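Local structure of polyphosphate kinase (Porphyromonas gingivalis, 2O8R) at residues I643-I648 with Y683-G688. The protein probably catalyses the reversible transfer of the terminal phosphate of ATP to a growing long-chain polyphosphate, with magnesium as cofactor. The protein carries 3 engineered substitutions. Residues are numbered along the deposited sequence; the frame is centred on the assembly and turned at random.
Sequences IDILEI and YRYLKG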
ATOM      1  N   ILE A 643      -1.028  19.443  34.071  1.00 51.49           N
ATOM      2  CA  ILE A 643      -0.245  20.589  34.489  1.00 44.51           C
ATOM      3  C   ILE A 643       1.173  20.168  34.835  1.00 44.93           C
ATOM      4  O   ILE A 643       2.129  20.839  34.442  1.00 59.23           O
ATOM      5  CB  ILE A 643      -0.925  21.340  35.644  1.00 42.31           C
ATOM      6  CG1 ILE A 643      -2.343  21.715  35.209  1.00 62.67           C
ATOM      7  CG2 ILE A 643      -0.172  22.594  35.971  1.00 42.19           C
ATOM      8  CD1 ILE A 643      -3.127  22.453  36.222  1.00 36.06           C
ATOM      9  N   ASP A 644       1.318  19.047  35.538  1.00 44.61           N
ATOM     10  CA  ASP A 644       2.651  18.537  35.847  1.00 45.61           C
ATOM     11  C   ASP A 644       3.446  18.429  34.549  1.00 57.05           C
ATOM     12  O   ASP A 644       4.550  18.971  34.437  1.00 64.21           O
ATOM     13  CB  ASP A 644       2.559  17.163  36.504  1.00 54.41           C
ATOM     14  CG  ASP A 644       2.228  17.229  37.978  1.00 69.10           C
ATOM     15  OD1 ASP A 644       2.427  18.289  38.606  1.00 98.43           O
ATOM     16  OD2 ASP A 644       1.779  16.201  38.518  1.00 81.64           O
ATOM     17  N   ILE A 645       2.838  17.757  33.568  1.00 54.15           N
ATOM     18  CA  ILE A 645       3.424  17.502  32.260  1.00 43.59           C
ATOM     19  C   ILE A 645       3.782  18.801  31.540  1.00 58.82           C
ATOM     20  O   ILE A 645       4.931  18.992  31.109  1.00 52.47           O
ATOM     21  CB  ILE A 645       2.475  16.625  31.411  1.00 50.13           C
ATOM     22  CG1 ILE A 645       2.510  15.179  31.912  1.00 42.96           C
ATOM     23  CG2 ILE A 645       2.842  16.674  29.932  1.00 42.21           C
ATOM     24  CD1 ILE A 645       1.253  14.413  31.625  1.00 63.21           C
ATOM     25  N   LEU A 646       2.816  19.710  31.445  1.00 46.76           N
ATOM     26  CA  LEU A 646       3.074  21.009  30.829  1.00 46.35           C
ATOM     27  C   LEU A 646       4.182  21.773  31.542  1.00 49.48           C
ATOM     28  O   LEU A 646       4.934  22.498  30.905  1.00 53.78           O
ATOM     29  CB  LEU A 646       1.805  21.843  30.790  1.00 42.57           C
ATOM     30  CG  LEU A 646       0.739  21.273  29.864  1.00 43.27           C
ATOM     31  CD1 LEU A 646      -0.417  22.209  29.849  1.00 47.48           C
ATOM     32  CD2 LEU A 646       1.274  21.054  28.446  1.00 47.53           C
ATOM     33  N   GLU A 647       4.285  21.598  32.859  1.00 57.16           N
ATOM     34  CA  GLU A 647       5.349  22.228  33.630  1.00 44.93           C
ATOM     35  C   GLU A 647       6.666  21.617  33.254  1.00 43.50           C
ATOM     36  O   GLU A 647       7.645  22.334  33.033  1.00 38.09           O
ATOM     37  CB  GLU A 647       5.113  22.106  35.136  1.00 58.27           C
ATOM     38  CG  GLU A 647       4.150  23.145  35.682  1.00 52.42           C
ATOM     39  CD  GLU A 647       3.806  22.907  37.128  1.00 81.81           C
ATOM     40  OE1 GLU A 647       4.622  22.276  37.838  1.00 91.33           O
ATOM     41  OE2 GLU A 647       2.718  23.354  37.554  1.00 85.24           O
ATOM     42  N   ILE A 648       6.692  20.291  33.145  1.00 51.42           N
ATOM     43  CA  ILE A 648       7.871  19.633  32.577  1.00 55.42           C
ATOM     44  C   ILE A 648       8.247  20.254  31.225  1.00 56.66           C
ATOM     45  O   ILE A 648       9.411  20.565  30.990  1.00 47.42           O
ATOM     46  CB  ILE A 648       7.678  18.128  32.425  1.00 51.90           C
ATOM     47  CG1 ILE A 648       7.346  17.516  33.787  1.00 51.92           C
ATOM     48  CG2 ILE A 648       8.922  17.507  31.817  1.00 41.92           C
ATOM     49  CD1 ILE A 648       7.292  16.017  33.817  1.00 40.81           C
ATOM     50  N   TYR A 683       8.278  10.773  30.085  1.00 48.93           N
ATOM     51  CA  TYR A 683       8.247   9.331  30.149  1.00 52.50           C
ATOM     52  C   TYR A 683       8.623   8.818  31.535  1.00 60.24           C
ATOM     53  O   TYR A 683       7.969   7.910  32.054  1.00 48.37           O
ATOM     54  CB  TYR A 683       9.136   8.703  29.098  1.00 46.15           C
ATOM     55  CG  TYR A 683       9.088   7.196  29.146  1.00 52.96           C
ATOM     56  CD1 TYR A 683       7.993   6.504  28.639  1.00 59.64           C
ATOM     57  CD2 TYR A 683      10.129   6.459  29.704  1.00 51.85           C
ATOM     58  CE1 TYR A 683       7.933   5.120  28.673  1.00 59.21           C
ATOM     59  CE2 TYR A 683      10.078   5.067  29.745  1.00 60.45           C
ATOM     60  CZ  TYR A 683       8.974   4.407  29.227  1.00 61.14           C
ATOM     61  OH  TYR A 683       8.910   3.037  29.262  1.00 57.23           O
ATOM     62  N   ARG A 684       9.662   9.404  32.132  1.00 57.22           N
ATOM     63  CA  ARG A 684      10.072   9.010  33.483  1.00 48.02           C
ATOM     64  C   ARG A 684       8.987   9.304  34.504  1.00 49.50           C
ATOM     65  O   ARG A 684       8.716   8.486  35.383  1.00 58.83           O
ATOM     66  CB  ARG A 684      11.394   9.662  33.887  1.00 31.53           C
ATOM     67  CG  ARG A 684      12.585   9.070  33.153  1.00 56.30           C
ATOM     68  CD  ARG A 684      13.902   9.711  33.537  1.00 65.57           C
ATOM     69  NE  ARG A 684      14.846   9.638  32.422  1.00 72.55           N
ATOM     70  CZ  ARG A 684      15.306  10.691  31.748  1.00 86.87           C
ATOM     71  NH1 ARG A 684      14.934  11.927  32.085  1.00 53.12           N
ATOM     72  NH2 ARG A 684      16.157  10.508  30.742  1.00100.63           N
ATOM     73  N   TYR A 685       8.361  10.468  34.365  1.00 48.11           N
ATOM     74  CA  TYR A 685       7.289  10.891  35.261  1.00 47.48           C
ATOM     75  C   TYR A 685       6.130   9.887  35.247  1.00 55.29           C
ATOM     76  O   TYR A 685       5.665   9.457  36.301  1.00 66.66           O
ATOM     77  CB  TYR A 685       6.830  12.300  34.864  1.00 42.36           C
ATOM     78  CG  TYR A 685       5.495  12.744  35.419  1.00 42.95           C
ATOM     79  CD1 TYR A 685       5.402  13.361  36.656  1.00 49.23           C
ATOM     80  CD2 TYR A 685       4.329  12.575  34.688  1.00 54.48           C
ATOM     81  CE1 TYR A 685       4.174  13.776  37.158  1.00 49.62           C
ATOM     82  CE2 TYR A 685       3.109  12.992  35.177  1.00 53.22           C
ATOM     83  CZ  TYR A 685       3.034  13.592  36.415  1.00 48.26           C
ATOM     84  OH  TYR A 685       1.802  13.996  36.906  1.00 60.32           O
ATOM     85  N   LEU A 686       5.694   9.508  34.046  1.00 55.29           N
ATOM     86  CA  LEU A 686       4.541   8.639  33.861  1.00 45.18           C
ATOM     87  C   LEU A 686       4.855   7.207  34.254  1.00 61.03           C
ATOM     88  O   LEU A 686       4.012   6.517  34.822  1.00 67.05           O
ATOM     89  CB  LEU A 686       4.038   8.699  32.415  1.00 43.42           C
ATOM     90  CG  LEU A 686       3.259   9.973  32.066  1.00 46.84           C
ATOM     91  CD1 LEU A 686       3.087  10.144  30.580  1.00 38.91           C
ATOM     92  CD2 LEU A 686       1.912   9.961  32.738  1.00 46.23           C
ATOM     93  N   LYS A 687       6.074   6.770  33.957  1.00 67.18           N
ATOM     94  CA  LYS A 687       6.515   5.444  34.345  1.00 55.88           C
ATOM     95  C   LYS A 687       6.605   5.413  35.868  1.00 67.00           C
ATOM     96  O   LYS A 687       6.152   4.462  36.506  1.00 76.71           O
ATOM     97  CB  LYS A 687       7.864   5.132  33.712  1.00 47.72           C
ATOM     98  CG  LYS A 687       8.338   3.707  33.926  1.00 59.80           C
ATOM     99  CD  LYS A 687       9.797   3.554  33.510  1.00 44.88           C
ATOM    100  CE  LYS A 687      10.331   2.199  33.957  1.00 75.24           C
ATOM    101  NZ  LYS A 687      11.738   2.000  33.520  1.00 90.13           N
ATOM    102  N   GLY A 688       7.164   6.480  36.434  1.00 68.61           N
ATOM    103  CA  GLY A 688       7.228   6.657  37.877  1.00 65.21           C
ATOM    104  C   GLY A 688       5.890   6.366  38.519  1.00 60.56           C
ATOM    105  O   GLY A 688       5.759   5.427  39.292  1.00 60.66           O
TER
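Two nearly antiparallel helices pack here at the C-terminal end of the chain, and one tyrosine, Y685 of helix 678-691, spans the gap to D644, I645 and I648 of helix 636-651. The segment axes run 153° apart and come no closer than 11.0 Å, a wide spacing bridged mainly by the tyrosine ring. CG of Y685 lies trans to the backbone N (chi1 164°), which sends the ring out across the interface. At its far end the phenol OH of Y685 donates a hydrogen bond to OD2 of D644, 2.7 Å away. That oxygen accepts with its anti lone pair, the one turned away from OD1, and it sits at the ring edge, near the ring plane, while the carboxylate plane stands 76° from the ring. CB of D644 also rests close to the hydroxyl, 3.3 Å from Y685 OH. Nearer the root of the tyrosine, CD1 of I648 packs 3.9 Å from Y685 CB; farther out, CG1 of I645 meets CE2 of Y685 at 4.0 Å, and both approach the ring obliquely. Both isoleucines also touch I682, one turn back along the tyrosine's helix, and the Y685 side chain also touches E641 of helix 636-651. Away from the predicted ATP- and magnesium-binding residues and phosphohistidine, this is antiparallel helix-helix packing of helix 678-691, the last in the model, against helix 636-651, which falls in the second C-terminal, phospholipase D-like region of PPK1.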